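Local coordinates for protein beta-hexosaminidase Amuc_2018 (Akkermansia muciniphila, PDB 6JEB) that hydrolyses terminal N-acetylglucosamine from N-glycans and chitobiose, and also removes beta-linked N-acetylgalactosamine, at residues L343-S348 with Y376-A381; E349-D354 with C419-A424. All coordinates share one frame; numbering follows the deposited sequence.

Contact 1: residues L343-S348 with Y376-A381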
# COMPACT_ATOMS: atom_id res chain seq x y z
N LEU A 343 -9.49 6.56 -9.05
CA LEU A 343 -8.15 7.00 -8.73
C LEU A 343 -7.84 6.76 -7.26
O LEU A 343 -8.66 7.08 -6.39
CB LEU A 343 -7.98 8.49 -9.06
CG LEU A 343 -6.57 9.05 -8.88
CD1 LEU A 343 -5.61 8.33 -9.81
CD2 LEU A 343 -6.55 10.55 -9.13
N ILE A 344 -6.66 6.22 -6.98
CA ILE A 344 -6.11 6.16 -5.63
C ILE A 344 -4.90 7.07 -5.62
O ILE A 344 -4.06 7.02 -6.53
CB ILE A 344 -5.74 4.71 -5.23
CG1 ILE A 344 -7.02 3.87 -5.10
CG2 ILE A 344 -4.97 4.70 -3.92
CD1 ILE A 344 -6.76 2.37 -5.01
N MET A 345 -4.81 7.94 -4.62
CA MET A 345 -3.74 8.93 -4.55
C MET A 345 -2.53 8.33 -3.83
O MET A 345 -2.61 8.00 -2.65
CB MET A 345 -4.24 10.17 -3.81
CG MET A 345 -3.22 11.29 -3.69
SD MET A 345 -2.51 11.78 -5.27
CE MET A 345 -3.95 12.38 -6.17
N ALA A 346 -1.42 8.20 -4.56
CA ALA A 346 -0.16 7.70 -4.01
C ALA A 346 1.00 8.63 -4.38
O ALA A 346 2.13 8.18 -4.53
CB ALA A 346 0.12 6.27 -4.48
N SER A 347 0.71 9.92 -4.52
CA SER A 347 1.69 10.89 -5.02
C SER A 347 3.02 10.75 -4.30
O SER A 347 3.09 10.82 -3.06
CB SER A 347 1.17 12.30 -4.81
OG SER A 347 2.25 13.21 -4.93
N SER A 348 4.09 10.58 -5.08
CA SER A 348 5.41 10.39 -4.50
C SER A 348 5.91 11.61 -3.75
O SER A 348 6.86 11.51 -2.97
CB SER A 348 6.41 9.97 -5.58
OG SER A 348 6.57 11.00 -6.54
N TYR A 376 1.91 15.38 6.17
CA TYR A 376 0.63 15.80 6.73
C TYR A 376 -0.06 16.86 5.87
O TYR A 376 -1.29 17.02 5.97
CB TYR A 376 0.79 16.28 8.18
CG TYR A 376 -0.57 16.37 8.83
CD1 TYR A 376 -1.18 15.24 9.34
CD2 TYR A 376 -1.27 17.57 8.86
CE1 TYR A 376 -2.45 15.28 9.86
CE2 TYR A 376 -2.54 17.63 9.39
CZ TYR A 376 -3.13 16.49 9.89
OH TYR A 376 -4.40 16.54 10.41
N ASP A 377 0.68 17.57 5.02
CA ASP A 377 0.04 18.56 4.16
C ASP A 377 -0.83 17.93 3.08
O ASP A 377 -1.54 18.66 2.38
CB ASP A 377 1.09 19.49 3.55
CG ASP A 377 0.50 20.81 3.09
OD1 ASP A 377 -0.21 21.46 3.90
OD2 ASP A 377 0.74 21.20 1.93
N LEU A 378 -0.82 16.60 2.93
CA LEU A 378 -1.57 15.95 1.87
C LEU A 378 -3.08 16.04 2.11
O LEU A 378 -3.58 15.58 3.14
CB LEU A 378 -1.17 14.48 1.77
CG LEU A 378 -1.98 13.67 0.75
CD1 LEU A 378 -1.73 14.19 -0.67
CD2 LEU A 378 -1.64 12.19 0.86
N ASP A 379 -3.78 16.63 1.14
CA ASP A 379 -5.22 16.45 0.96
C ASP A 379 -5.34 15.60 -0.30
O ASP A 379 -4.96 16.07 -1.38
CB ASP A 379 -5.89 17.81 0.75
CG ASP A 379 -7.35 17.70 0.31
OD1 ASP A 379 -7.93 16.59 0.33
OD2 ASP A 379 -7.93 18.74 -0.07
N PRO A 380 -5.82 14.35 -0.21
CA PRO A 380 -5.87 13.50 -1.42
C PRO A 380 -6.62 14.12 -2.58
O PRO A 380 -6.32 13.81 -3.74
CB PRO A 380 -6.55 12.22 -0.91
CG PRO A 380 -6.19 12.17 0.54
CD PRO A 380 -6.26 13.61 0.99
N ALA A 381 -7.58 15.01 -2.30
CA ALA A 381 -8.35 15.68 -3.34
C ALA A 381 -7.69 16.97 -3.82
O ALA A 381 -8.19 17.57 -4.78
CB ALA A 381 -9.75 16.01 -2.83

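Contact 2: residues E349-D354 with C419-A424. With ACM (acetamide), chain C.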
# COMPACT_ATOMS: atom_id res chain seq x y z
N GLU A 349 5.28 12.78 -3.95
CA GLU A 349 5.64 13.98 -3.20
C GLU A 349 5.25 13.86 -1.73
O GLU A 349 5.83 14.56 -0.89
CB GLU A 349 4.96 15.20 -3.83
CG GLU A 349 5.32 16.56 -3.23
CD GLU A 349 4.81 17.73 -4.05
OE1 GLU A 349 4.68 17.59 -5.28
OE2 GLU A 349 4.53 18.81 -3.47
N TYR A 350 4.29 12.99 -1.40
CA TYR A 350 3.75 12.89 -0.05
C TYR A 350 3.75 11.47 0.50
O TYR A 350 3.77 11.28 1.72
CB TYR A 350 2.28 13.35 -0.04
CG TYR A 350 2.07 14.79 -0.44
CD1 TYR A 350 1.86 15.13 -1.76
CD2 TYR A 350 2.07 15.80 0.52
CE1 TYR A 350 1.66 16.44 -2.14
CE2 TYR A 350 1.87 17.12 0.15
CZ TYR A 350 1.66 17.44 -1.18
OH TYR A 350 1.47 18.74 -1.55
N CYS A 351 3.70 10.48 -0.39
CA CYS A 351 3.30 9.13 -0.01
C CYS A 351 4.38 8.09 -0.19
O CYS A 351 4.18 6.93 0.21
CB CYS A 351 2.09 8.67 -0.83
SG CYS A 351 0.64 9.72 -0.68
N TYR A 352 5.51 8.44 -0.79
CA TYR A 352 6.59 7.49 -1.03
C TYR A 352 7.46 7.45 0.22
O TYR A 352 8.34 8.30 0.41
CB TYR A 352 7.36 7.86 -2.31
CG TYR A 352 6.78 7.18 -3.53
CD1 TYR A 352 5.40 7.00 -3.66
CD2 TYR A 352 7.61 6.72 -4.55
CE1 TYR A 352 4.86 6.36 -4.77
CE2 TYR A 352 7.07 6.08 -5.67
CZ TYR A 352 5.70 5.90 -5.77
OH TYR A 352 5.17 5.25 -6.85
N LEU A 353 7.20 6.47 1.08
CA LEU A 353 7.85 6.45 2.39
C LEU A 353 9.23 5.82 2.36
O LEU A 353 9.88 5.73 3.41
CB LEU A 353 6.94 5.78 3.43
CG LEU A 353 5.55 6.44 3.52
CD1 LEU A 353 4.73 5.85 4.67
CD2 LEU A 353 5.65 7.98 3.64
N ASP A 354 9.70 5.39 1.18
CA ASP A 354 11.11 5.05 1.06
C ASP A 354 12.00 6.28 1.10
O ASP A 354 13.20 6.16 1.39
CB ASP A 354 11.36 4.21 -0.21
CG ASP A 354 10.83 4.87 -1.49
OD1 ASP A 354 9.74 5.48 -1.45
OD2 ASP A 354 11.50 4.75 -2.54
N CYS A 419 1.31 7.46 10.10
CA CYS A 419 0.27 8.06 10.95
C CYS A 419 -0.37 9.25 10.25
O CYS A 419 -1.59 9.45 10.34
CB CYS A 419 0.87 8.51 12.28
SG CYS A 419 1.79 7.23 13.17
N ALA A 420 0.44 10.06 9.57
CA ALA A 420 -0.08 11.21 8.84
C ALA A 420 -0.90 10.76 7.64
O ALA A 420 -1.97 11.32 7.37
CB ALA A 420 1.07 12.13 8.41
N ILE A 421 -0.42 9.75 6.92
CA ILE A 421 -1.19 9.18 5.82
C ILE A 421 -2.53 8.66 6.33
O ILE A 421 -3.57 8.84 5.68
CB ILE A 421 -0.39 8.08 5.10
CG1 ILE A 421 0.89 8.65 4.47
CG2 ILE A 421 -1.24 7.36 4.06
CD1 ILE A 421 0.63 9.62 3.33
N ALA A 422 -2.53 7.98 7.48
CA ALA A 422 -3.77 7.45 8.05
C ALA A 422 -4.78 8.57 8.28
O ALA A 422 -5.97 8.42 7.98
CB ALA A 422 -3.49 6.71 9.35
N GLU A 423 -4.31 9.70 8.81
CA GLU A 423 -5.20 10.82 9.07
C GLU A 423 -5.65 11.49 7.77
O GLU A 423 -6.80 11.92 7.65
CB GLU A 423 -4.54 11.81 10.04
CG GLU A 423 -5.42 13.00 10.41
CD GLU A 423 -5.20 13.51 11.83
OE1 GLU A 423 -5.20 12.69 12.77
OE2 GLU A 423 -5.04 14.74 12.01
N ALA A 424 -4.77 11.54 6.76
CA ALA A 424 -5.17 12.08 5.47
C ALA A 424 -6.26 11.24 4.81
O ALA A 424 -7.15 11.77 4.13
CB ALA A 424 -3.95 12.20 4.55
C1 ACM C . 6.64 3.19 -9.08
O ACM C . 7.05 4.01 -8.32
N ACM C . 7.58 2.51 -9.91
C2 ACM C . 5.17 2.82 -9.21

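Contact 1: residues L343-S348 with Y376-A381
Strand 342-345, one of the parallel strands of the TIM-type barrel of this glycoside hydrolase family 20 enzyme, turns its last residue, Met-345, outward onto the loop that follows helix 372-376. The contact shows how a flexible thioether chain can wrap a proline carbonyl. In the conformer described, one of two modelled, CG stands anti to the backbone N (chi1 -179°) and the methionine then bends at both of its next torsions, which brings the CE methyl back to within 3.7 Å of Pro-380 O. Nearer the backbone, Met-345 CB lies 4.2 Å from Pro-380 CB, at one corner of the ring, and Met-345 CG just reaches Leu-378 CD1 at 4.4 Å. The carbonyl oxygen of Pro-380 is thus buried among methionine carbons without a hydrogen-bonding partner in the model. One residue earlier, Asp-379 forms an Asx turn: Ala-381 N donates to Asp-379 OD1 over 3.1 Å, meeting the carboxylate from above its plane, and the same oxygen also forms a salt bridge with Arg-89. Around this apolar patch, Ile-333 of helix 329-339 packs on Met-345, Val-395 of strand 392-399 touches Leu-378, and the Met-345 backbone is hydrogen-bonded to Gly-394 of that strand.

Contact 2: residues E349-D354 with C419-A424
Ile-421, on helix 417-426 of the TIM-type barrel, meets Cys-351 and the backbone of Tyr-350 in the long loop after strand 342-345. That loop carries substrate-binding residues Tyr-352, Leu-353 and Asp-354, so the contact illustrates how one loop can face the hydrophobic core on one side and the active site on the other. Ile-421 can be followed outward. Its CB points toward the loop and there divides: CG1 stands anti to the carbonyl carbon (chi1 -63°), while CG2 is anti to the backbone N. Within the two segments CB, CG1 and CG2 stay short of contact, CB and CG1 serving to carry the terminal methyl across. Ile-421 CD1 ends 3.9 Å from Tyr-350 O and 4.0 Å from Cys-351 SG, so a single methyl group packs against both a carbonyl oxygen and a sulfur. Val-395 and Ala-397 of strand 392-399, together with Cys-375 of helix 372-376, also touch this isoleucine.

One residue beyond the cysteine, Tyr-352 reaches the pocket, where acetamide resembles the acetamido group of the substrate. Its ring meets the ligand by the edge, with the acetamide oxygen in the ring plane and 3.4 Å from Tyr-352 CZ. Asp-257 OD2 is also hydrogen-bonded to the ligand, and the indole of Trp-400 meets the tyrosine ring with the planes inclined at about 55°. A phenylalanine in place of Tyr-352 would probably keep the ring's packing beside Trp-400 but leave the acetamide oxygen without its hydroxyl donor. The hydrogen bond in question runs from Tyr-352 OH to the acetamide O over 2.7 Å.

How the contacts relate
The two contacts share one piece of chain: 343-348 runs directly into 349-354, 376-381 packs on the first half of this chain and 419-424 on the second, and the centres of the contacts lie about 8 Å apart. Between them Leu-378 CD2 packs on Cys-351 SG at 3.7 Å, so the two buried contacts meet directly. At the far edge, Tyr-376 OH and Glu-423 OE2, 2.5 Å apart, form a probable hydrogen bond between the end of helix 372-376 and helix 417-426. On the pocket side, Ala-346 O lies 3.3 Å from Tyr-352 CE1. Contact 2 reaches the acetamide itself through Tyr-352, whereas the Met-345 side chain of contact 1 stays about 12 Å from it.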